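Local coordinates for protein kojibiose phosphorylase (Gut metagenome, PDB 6W0P) that belongs to glycoside hydrolase family 65, pairing an N-terminal beta-sandwich domain with a helical catalytic domain in a chain that forms a two-subunit assembly, at residues A[478-483]-A[546-551]; A[125-130]-A[136-141]; A[252-255]-A[260-263]. One frame throughout, in Å; residues are numbered along the deposited sequence.

Contact 1 of 3, residues A[478-483]-A[546-551]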
loop_
_atom_site.group_PDB
_atom_site.type_symbol
_atom_site.label_atom_id
_atom_site.label_comp_id
_atom_site.label_asym_id
_atom_site.label_seq_id
_atom_site.Cartn_x
_atom_site.Cartn_y
_atom_site.Cartn_z
ATOM N N GLU A 478 -14.699 -6.929 -3.818
ATOM C CA GLU A 478 -13.354 -6.403 -3.494
ATOM C C GLU A 478 -12.491 -7.483 -2.854
ATOM O O GLU A 478 -11.323 -7.175 -2.559
ATOM C CB GLU A 478 -13.474 -5.182 -2.589
ATOM C CG GLU A 478 -14.272 -4.078 -3.244
ATOM C CD GLU A 478 -14.334 -2.806 -2.432
ATOM O OE1 GLU A 478 -13.817 -2.798 -1.319
ATOM O OE2 GLU A 478 -14.860 -1.846 -2.942
ATOM N N PHE A 479 -13.010 -8.691 -2.680
ATOM C CA PHE A 479 -12.243 -9.813 -2.104
ATOM C C PHE A 479 -11.484 -10.549 -3.203
ATOM O O PHE A 479 -10.840 -11.532 -2.870
ATOM C CB PHE A 479 -13.161 -10.715 -1.287
ATOM C CG PHE A 479 -13.754 -10.061 -0.062
ATOM C CD1 PHE A 479 -13.260 -8.859 0.438
ATOM C CD2 PHE A 479 -14.759 -10.706 0.651
ATOM C CE1 PHE A 479 -13.800 -8.278 1.581
ATOM C CE2 PHE A 479 -15.270 -10.148 1.816
ATOM C CZ PHE A 479 -14.809 -8.924 2.264
ATOM N N LYS A 480 -11.491 -10.049 -4.439
ATOM C CA LYS A 480 -10.746 -10.651 -5.583
ATOM C C LYS A 480 -9.898 -9.576 -6.267
ATOM O O LYS A 480 -10.488 -8.706 -6.971
ATOM C CB LYS A 480 -11.708 -11.336 -6.554
ATOM C CG LYS A 480 -12.118 -12.725 -6.104
ATOM C CD LYS A 480 -10.965 -13.716 -6.124
ATOM C CE LYS A 480 -11.149 -14.847 -5.142
ATOM N NZ LYS A 480 -11.454 -14.354 -3.773
ATOM N N LEU A 481 -8.580 -9.673 -6.089
ATOM C CA LEU A 481 -7.576 -8.641 -6.472
ATOM C C LEU A 481 -6.580 -9.174 -7.515
ATOM O O LEU A 481 -5.989 -10.232 -7.293
ATOM C CB LEU A 481 -6.859 -8.178 -5.199
ATOM C CG LEU A 481 -5.608 -7.323 -5.408
ATOM C CD1 LEU A 481 -5.914 -6.072 -6.221
ATOM C CD2 LEU A 481 -4.976 -6.962 -4.076
ATOM N N MET A 482 -6.388 -8.437 -8.611
ATOM C CA MET A 482 -5.403 -8.747 -9.682
ATOM C C MET A 482 -5.814 -10.086 -10.293
ATOM O O MET A 482 -4.949 -10.969 -10.544
ATOM C CB MET A 482 -3.960 -8.830 -9.167
ATOM C CG MET A 482 -3.395 -7.513 -8.628
ATOM S SD MET A 482 -3.254 -6.203 -9.847
ATOM C CE MET A 482 -2.358 -7.040 -11.162
ATOM N N VAL A 483 -7.118 -10.250 -10.487
ATOM C CA VAL A 483 -7.651 -11.424 -11.221
ATOM C C VAL A 483 -7.764 -11.057 -12.695
ATOM O O VAL A 483 -7.702 -9.861 -13.020
ATOM C CB VAL A 483 -8.990 -11.901 -10.640
ATOM C CG1 VAL A 483 -8.795 -12.395 -9.222
ATOM C CG2 VAL A 483 -10.087 -10.855 -10.731
ATOM N N PHE A 546 -22.188 -18.123 -14.666
ATOM C CA PHE A 546 -20.991 -17.286 -14.938
ATOM C C PHE A 546 -19.949 -17.596 -13.868
ATOM O O PHE A 546 -20.333 -17.794 -12.672
ATOM C CB PHE A 546 -21.322 -15.800 -14.948
ATOM C CG PHE A 546 -22.242 -15.393 -16.067
ATOM C CD1 PHE A 546 -21.743 -15.049 -17.318
ATOM C CD2 PHE A 546 -23.611 -15.368 -15.871
ATOM C CE1 PHE A 546 -22.612 -14.691 -18.343
ATOM C CE2 PHE A 546 -24.464 -14.988 -16.891
ATOM C CZ PHE A 546 -23.967 -14.646 -18.122
ATOM N N GLU A 547 -18.683 -17.694 -14.268
ATOM C CA GLU A 547 -17.573 -17.825 -13.290
ATOM C C GLU A 547 -17.106 -16.402 -13.004
ATOM O O GLU A 547 -16.889 -15.696 -13.959
ATOM C CB GLU A 547 -16.442 -18.730 -13.797
ATOM C CG GLU A 547 -15.404 -19.020 -12.710
ATOM C CD GLU A 547 -14.264 -19.957 -13.089
ATOM O OE1 GLU A 547 -14.010 -20.129 -14.300
ATOM O OE2 GLU A 547 -13.606 -20.466 -12.177
ATOM N N GLN A 548 -17.009 -16.010 -11.732
ATOM C CA GLN A 548 -16.797 -14.601 -11.323
ATOM C C GLN A 548 -15.492 -14.089 -11.921
ATOM O O GLN A 548 -15.451 -12.916 -12.337
ATOM C CB GLN A 548 -16.763 -14.455 -9.801
ATOM C CG GLN A 548 -16.791 -13.010 -9.380
ATOM C CD GLN A 548 -16.847 -12.879 -7.885
ATOM O OE1 GLN A 548 -17.833 -13.268 -7.257
ATOM N NE2 GLN A 548 -15.795 -12.308 -7.322
ATOM N N ASN A 549 -14.458 -14.926 -11.905
ATOM C CA ASN A 549 -13.162 -14.619 -12.564
ATOM C C ASN A 549 -12.462 -15.946 -12.888
ATOM O O ASN A 549 -12.911 -17.002 -12.375
ATOM C CB ASN A 549 -12.313 -13.656 -11.726
ATOM C CG ASN A 549 -11.922 -14.216 -10.375
ATOM O OD1 ASN A 549 -12.385 -13.713 -9.345
ATOM N ND2 ASN A 549 -11.048 -15.217 -10.369
ATOM N N ASP A 550 -11.421 -15.893 -13.716
ATOM C CA ASP A 550 -10.621 -17.086 -14.083
ATOM C C ASP A 550 -10.091 -17.691 -12.785
ATOM O O ASP A 550 -9.465 -16.934 -12.008
ATOM C CB ASP A 550 -9.464 -16.731 -15.023
ATOM C CG ASP A 550 -8.931 -17.880 -15.884
ATOM O OD1 ASP A 550 -9.668 -18.874 -16.112
ATOM O OD2 ASP A 550 -7.788 -17.735 -16.405
ATOM N N GLY A 551 -10.360 -18.976 -12.554
ATOM C CA GLY A 551 -9.858 -19.727 -11.393
ATOM C C GLY A 551 -10.730 -19.536 -10.157
ATOM O O GLY A 551 -10.353 -20.102 -9.079
#

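Contact 2 of 3, residues A[125-130]-A[136-141]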
loop_
_atom_site.group_PDB
_atom_site.type_symbol
_atom_site.label_atom_id
_atom_site.label_comp_id
_atom_site.label_asym_id
_atom_site.label_seq_id
_atom_site.Cartn_x
_atom_site.Cartn_y
_atom_site.Cartn_z
ATOM N N GLN A 125 -36.593 21.243 14.691
ATOM C CA GLN A 125 -37.030 21.973 15.899
ATOM C C GLN A 125 -36.443 21.263 17.110
ATOM O O GLN A 125 -36.551 20.026 17.204
ATOM C CB GLN A 125 -38.555 22.031 15.973
ATOM C CG GLN A 125 -39.093 23.290 16.617
ATOM C CD GLN A 125 -40.600 23.288 16.698
ATOM O OE1 GLN A 125 -41.194 22.455 17.384
ATOM N NE2 GLN A 125 -41.231 24.229 16.002
ATOM N N ARG A 126 -35.846 22.045 17.997
ATOM C CA ARG A 126 -35.309 21.563 19.285
ATOM C C ARG A 126 -35.913 22.452 20.364
ATOM O O ARG A 126 -35.803 23.687 20.227
ATOM C CB ARG A 126 -33.780 21.555 19.234
ATOM C CG ARG A 126 -33.128 20.550 20.173
ATOM C CD ARG A 126 -31.642 20.410 19.897
ATOM N NE ARG A 126 -31.037 21.703 19.588
ATOM C CZ ARG A 126 -30.252 22.412 20.404
ATOM N NH1 ARG A 126 -29.930 21.961 21.605
ATOM N NH2 ARG A 126 -29.785 23.586 20.005
ATOM N N THR A 127 -36.566 21.836 21.351
ATOM C CA THR A 127 -37.200 22.512 22.511
ATOM C C THR A 127 -36.564 21.961 23.801
ATOM O O THR A 127 -36.257 20.767 23.854
ATOM C CB THR A 127 -38.722 22.332 22.432
ATOM O OG1 THR A 127 -39.200 22.846 21.179
ATOM C CG2 THR A 127 -39.452 23.004 23.571
ATOM N N PHE A 128 -36.311 22.808 24.796
ATOM C CA PHE A 128 -35.862 22.365 26.139
ATOM C C PHE A 128 -36.078 23.507 27.130
ATOM O O PHE A 128 -36.208 24.683 26.713
ATOM C CB PHE A 128 -34.412 21.878 26.075
ATOM C CG PHE A 128 -33.481 22.869 25.431
ATOM C CD1 PHE A 128 -32.870 23.851 26.181
ATOM C CD2 PHE A 128 -33.247 22.842 24.069
ATOM C CE1 PHE A 128 -32.045 24.785 25.581
ATOM C CE2 PHE A 128 -32.421 23.776 23.470
ATOM C CZ PHE A 128 -31.832 24.757 24.225
ATOM N N THR A 129 -36.168 23.172 28.415
ATOM C CA THR A 129 -36.283 24.188 29.488
ATOM C C THR A 129 -34.958 24.248 30.256
ATOM O O THR A 129 -34.538 23.233 30.834
ATOM C CB THR A 129 -37.525 23.963 30.351
ATOM O OG1 THR A 129 -38.656 23.979 29.470
ATOM C CG2 THR A 129 -37.669 25.025 31.418
ATOM N N TRP A 130 -34.328 25.417 30.219
ATOM C CA TRP A 130 -33.062 25.753 30.914
ATOM C C TRP A 130 -33.393 26.165 32.347
ATOM O O TRP A 130 -34.104 27.186 32.514
ATOM C CB TRP A 130 -32.368 26.881 30.152
ATOM C CG TRP A 130 -30.989 27.212 30.611
ATOM C CD1 TRP A 130 -30.158 26.471 31.403
ATOM C CD2 TRP A 130 -30.259 28.383 30.242
ATOM N NE1 TRP A 130 -28.960 27.113 31.559
ATOM C CE2 TRP A 130 -28.992 28.287 30.854
ATOM C CE3 TRP A 130 -30.555 29.496 29.451
ATOM C CZ2 TRP A 130 -28.021 29.273 30.700
ATOM C CZ3 TRP A 130 -29.598 30.479 29.311
ATOM C CH2 TRP A 130 -28.348 30.365 29.926
ATOM N N LYS A 136 -36.719 29.439 35.006
ATOM C CA LYS A 136 -36.969 28.377 34.003
ATOM C C LYS A 136 -37.243 29.069 32.659
ATOM O O LYS A 136 -38.285 29.782 32.553
ATOM C CB LYS A 136 -38.132 27.490 34.454
ATOM C CG LYS A 136 -37.902 26.823 35.792
ATOM C CD LYS A 136 -38.864 25.711 36.075
ATOM C CE LYS A 136 -38.842 25.336 37.545
ATOM N NZ LYS A 136 -39.532 24.050 37.800
ATOM N N ILE A 137 -36.318 28.918 31.700
ATOM C CA ILE A 137 -36.439 29.505 30.337
ATOM C C ILE A 137 -36.666 28.378 29.313
ATOM O O ILE A 137 -35.760 27.541 29.085
ATOM C CB ILE A 137 -35.222 30.375 30.017
ATOM C CG1 ILE A 137 -34.762 31.177 31.245
ATOM C CG2 ILE A 137 -35.523 31.274 28.825
ATOM C CD1 ILE A 137 -33.641 32.143 30.967
ATOM N N LYS A 138 -37.865 28.345 28.741
ATOM C CA LYS A 138 -38.218 27.446 27.613
ATOM C C LYS A 138 -37.623 28.031 26.321
ATOM O O LYS A 138 -37.964 29.172 25.948
ATOM C CB LYS A 138 -39.731 27.253 27.563
ATOM C CG LYS A 138 -40.162 25.979 26.856
ATOM C CD LYS A 138 -41.565 26.063 26.314
ATOM C CE LYS A 138 -41.888 24.964 25.324
ATOM N NZ LYS A 138 -43.180 25.257 24.668
ATOM N N ILE A 139 -36.687 27.297 25.720
ATOM C CA ILE A 139 -35.980 27.674 24.462
ATOM C C ILE A 139 -36.571 26.822 23.346
ATOM O O ILE A 139 -36.546 25.586 23.494
ATOM C CB ILE A 139 -34.464 27.388 24.537
ATOM C CG1 ILE A 139 -33.804 27.940 25.802
ATOM C CG2 ILE A 139 -33.772 27.863 23.261
ATOM C CD1 ILE A 139 -33.993 29.394 25.988
ATOM N N ILE A 140 -37.006 27.438 22.249
ATOM C CA ILE A 140 -37.342 26.695 21.002
ATOM C C ILE A 140 -36.416 27.214 19.909
ATOM O O ILE A 140 -36.456 28.414 19.656
ATOM C CB ILE A 140 -38.820 26.853 20.615
ATOM C CG1 ILE A 140 -39.776 26.650 21.793
ATOM C CG2 ILE A 140 -39.153 25.932 19.455
ATOM C CD1 ILE A 140 -41.211 27.120 21.508
ATOM N N ILE A 141 -35.613 26.331 19.304
ATOM C CA ILE A 141 -34.707 26.671 18.170
ATOM C C ILE A 141 -35.177 25.898 16.942
ATOM O O ILE A 141 -35.155 24.659 16.957
ATOM C CB ILE A 141 -33.238 26.409 18.527
ATOM C CG1 ILE A 141 -32.851 27.196 19.777
ATOM C CG2 ILE A 141 -32.327 26.712 17.352
ATOM C CD1 ILE A 141 -31.467 26.918 20.275
#

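Contact 3 of 3, residues A[252-255]-A[260-263]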
loop_
_atom_site.group_PDB
_atom_site.type_symbol
_atom_site.label_atom_id
_atom_site.label_comp_id
_atom_site.label_asym_id
_atom_site.label_seq_id
_atom_site.Cartn_x
_atom_site.Cartn_y
_atom_site.Cartn_z
ATOM N N THR A 252 -27.975 33.908 3.753
ATOM C CA THR A 252 -27.692 33.649 2.321
ATOM C C THR A 252 -26.194 33.358 2.176
ATOM O O THR A 252 -25.399 34.096 2.734
ATOM C CB THR A 252 -28.202 34.782 1.429
ATOM O OG1 THR A 252 -29.625 34.798 1.542
ATOM C CG2 THR A 252 -27.799 34.603 -0.016
ATOM N N ASN A 253 -25.857 32.237 1.534
ATOM C CA ASN A 253 -24.475 31.789 1.255
ATOM C C ASN A 253 -24.347 31.744 -0.264
ATOM O O ASN A 253 -25.163 31.022 -0.905
ATOM C CB ASN A 253 -24.188 30.461 1.956
ATOM C CG ASN A 253 -24.256 30.583 3.462
ATOM O OD1 ASN A 253 -23.511 31.353 4.060
ATOM N ND2 ASN A 253 -25.141 29.848 4.093
ATOM N N ILE A 254 -23.433 32.540 -0.829
ATOM C CA ILE A 254 -23.152 32.545 -2.292
ATOM C C ILE A 254 -21.742 31.987 -2.493
ATOM O O ILE A 254 -20.775 32.591 -1.970
ATOM C CB ILE A 254 -23.320 33.941 -2.922
ATOM C CG1 ILE A 254 -24.673 34.570 -2.597
ATOM C CG2 ILE A 254 -23.106 33.851 -4.426
ATOM C CD1 ILE A 254 -25.868 33.813 -3.178
ATOM N N ILE A 255 -21.634 30.893 -3.242
ATOM C CA ILE A 255 -20.348 30.180 -3.463
ATOM C C ILE A 255 -19.916 30.408 -4.912
ATOM O O ILE A 255 -20.791 30.617 -5.766
ATOM C CB ILE A 255 -20.469 28.677 -3.130
ATOM C CG1 ILE A 255 -21.380 27.938 -4.110
ATOM C CG2 ILE A 255 -20.927 28.488 -1.701
ATOM C CD1 ILE A 255 -21.360 26.443 -3.943
ATOM N N ASN A 260 -13.896 32.446 -10.875
ATOM C CA ASN A 260 -13.878 33.565 -11.857
ATOM C C ASN A 260 -14.907 34.636 -11.476
ATOM O O ASN A 260 -15.010 35.628 -12.224
ATOM C CB ASN A 260 -14.169 33.080 -13.278
ATOM C CG ASN A 260 -13.168 32.054 -13.757
ATOM O OD1 ASN A 260 -13.546 30.935 -14.096
ATOM N ND2 ASN A 260 -11.894 32.419 -13.765
ATOM N N GLN A 261 -15.656 34.455 -10.382
ATOM C CA GLN A 261 -16.631 35.473 -9.908
ATOM C C GLN A 261 -15.872 36.613 -9.204
ATOM O O GLN A 261 -15.055 36.337 -8.320
ATOM C CB GLN A 261 -17.709 34.851 -9.014
ATOM C CG GLN A 261 -18.803 35.847 -8.655
ATOM C CD GLN A 261 -19.984 35.229 -7.952
ATOM O OE1 GLN A 261 -19.839 34.494 -6.969
ATOM N NE2 GLN A 261 -21.168 35.563 -8.442
ATOM N N LYS A 262 -16.130 37.854 -9.603
ATOM C CA LYS A 262 -15.665 39.072 -8.888
ATOM C C LYS A 262 -16.365 39.121 -7.518
ATOM O O LYS A 262 -17.603 39.002 -7.480
ATOM C CB LYS A 262 -15.960 40.312 -9.741
ATOM C CG LYS A 262 -15.875 41.639 -9.003
ATOM C CD LYS A 262 -14.499 41.915 -8.412
ATOM C CE LYS A 262 -14.511 42.899 -7.259
ATOM N NZ LYS A 262 -13.586 42.500 -6.168
ATOM N N LEU A 263 -15.615 39.316 -6.433
ATOM C CA LEU A 263 -16.140 39.215 -5.042
ATOM C C LEU A 263 -17.108 40.363 -4.693
ATOM O O LEU A 263 -17.972 40.146 -3.811
ATOM C CB LEU A 263 -14.954 39.135 -4.076
ATOM C CG LEU A 263 -14.127 37.851 -4.171
ATOM C CD1 LEU A 263 -13.006 37.839 -3.136
ATOM C CD2 LEU A 263 -15.002 36.622 -4.004
HETATM O O HOH W 1 -21.395 32.407 -7.533
#

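Contact 1 of 3, residues A[478-483]-A[546-551]
Two irregular loops of the family 65 catalytic domain, an (alpha/alpha)6 barrel in this family, pack side by side here, with Lys480 and Val483 of one lying against Asn549 of the other. No hydrogen bond crosses between 478-483 and 546-551. Asn549 OD1 rests on the aliphatic part of Lys480, 3.4 Å from CG and 3.5 Å from CD, the two side chains crossing at about a right angle. The other half of the Asn549 side chain is met by Val483, whose CG2 lies 3.7 Å from Asn549 CB and whose CG1 lies 3.8 Å from Asn549 ND2. Met482 and Val483 together lie opposite Val473 in a G1 beta bulge. The Lys480 chain is bent at chi2 (-67°) and chi4 (-52°), which turns its ammonium away from Asn549 to three carbonyl oxygens, those of Phe479, Tyr580 and Thr582. Gln548 reaches the same lysine with NE2, 3.9 Å from Lys480 CG, while that NE2 is hydrogen-bonded to Asp477. The asparagine amide is held within its own loop: Asn549 ND2 donates to Asp550 O at 2.9 Å, the oxygen lying in the amide plane but the nitrogen standing well above the plane of the Asp550 carbonyl.

Contact 2 of 3, residues A[125-130]-A[136-141]
The Phe128 ring lies with one face over Ile139, whose CB stands 3.6 Å above the ring plane, displaced toward the rim, in a CH-pi contact. Phe128 CE1 also touches Ile139 CG1 at 3.6 Å. This overlap follows from chi1 of 52°, which sets the phenylalanine CG between its backbone N and carbonyl carbon and swings the ring across toward the partner strand. Of the other two flat groups on this face, Trp130 touches more lightly, its CE3 being 4.3 Å from Ile137 CD1, and Arg126 NH2 comes to 3.7 Å from Ile141 CD1, the arginine and isoleucine running alongside each other.

Beneath these groups runs the antiparallel ladder of a beta hairpin. Arg126 with Ile141, Phe128 with Ile139 and Trp130 with Ile137 are hydrogen-bonded pairs, each closed by two N-H...O bonds; Ile139 N to Phe128 O is 2.8 Å. On the reverse face the non-hydrogen-bonded pairs bring Thr127 OG1 to 3.5 Å from Ile140 CG2 and Thr129 OG1 to 3.6 Å from Lys138 CG, while Thr127 CG2 meets Lys138 CE at 3.6 Å.

The guanidinium of Arg126 has its charge partners outside the hairpin, in salt bridges to Asp47 and Glu48. The aromatic and isoleucine face looks into the N-terminal beta sandwich, where Trp130 meets Ile96 and Ile141 meets Ile94 of strand 94-98 in the second sheet. Within its own sheet the hairpin is flanked by strand 109-118 beside 123-132 and by strand 152-161 beside 135-145.

Contact 3 of 3, residues A[252-255]-A[260-263]
With chi1 at -173° and chi2 at 171°, Gln261 runs out fully extended toward Ile254 and Ile255, carrying its amide across a gap in which the nearest CA atoms, those of Ile255 and Gln261, are 9.1 Å apart. On the strand side, Ile254 has CG2 anti to its backbone N, and this branch is the one that meets the glutamine: Ile254 CG2 lies 4.2 Å from Gln261 OE1, the two side chains crossing at about a right angle. That is loose van der Waals contact, and the area buried between the segments is small.

The polar link is made through one ordered water. It donates to Ile255 O at 2.6 Å and to Gln261 OE1 at 2.7 Å, the two acceptors subtending about 105° at the water oxygen, close to the angle between the two hydrogens of a water molecule. Ile255 takes part through its backbone carbonyl; its CB is directed away from the loop.

The contact sits where strand 245-256 of the N-terminal sandwich leaves its sheet and the chain turns into helix 263-277, with Lys262 at the N-cap. Gln261 is also held from within this turn: its backbone N is hydrogen-bonded to Asp256, and its OE1 accepts a second bond from Gln266 of the helix. Ile254 packs on Gln266 and Ala270 of the same helix.

Since Ile255 O and Gln261 OE1, 4.2 Å apart, are both acceptors, they cannot bond to each other; a water giving one hydrogen to each joins them, linking the strand end to the turn before the helix.

Along the chain the order is contact 2, contact 3, contact 1. Contacts 2 and 3 both reach the large antiparallel sheet of the N-terminal sandwich: strand 135-145 of contact 2 is separated from strand 245-256 of contact 3 by strand 152-161, and the centres are about 35 Å apart. Contact 1 belongs to the helical catalytic domain and lies across the chain's centre from both, about 57 Å from contact 2 and about 48 Å from contact 3 between centres. None of them touch. Contact 2 is internal to the sandwich, contact 3 marks the strand's exit into helix 263-277, and contact 1 joins two catalytic-domain loops over 60 residues apart in sequence, one of which also packs on the second subunit.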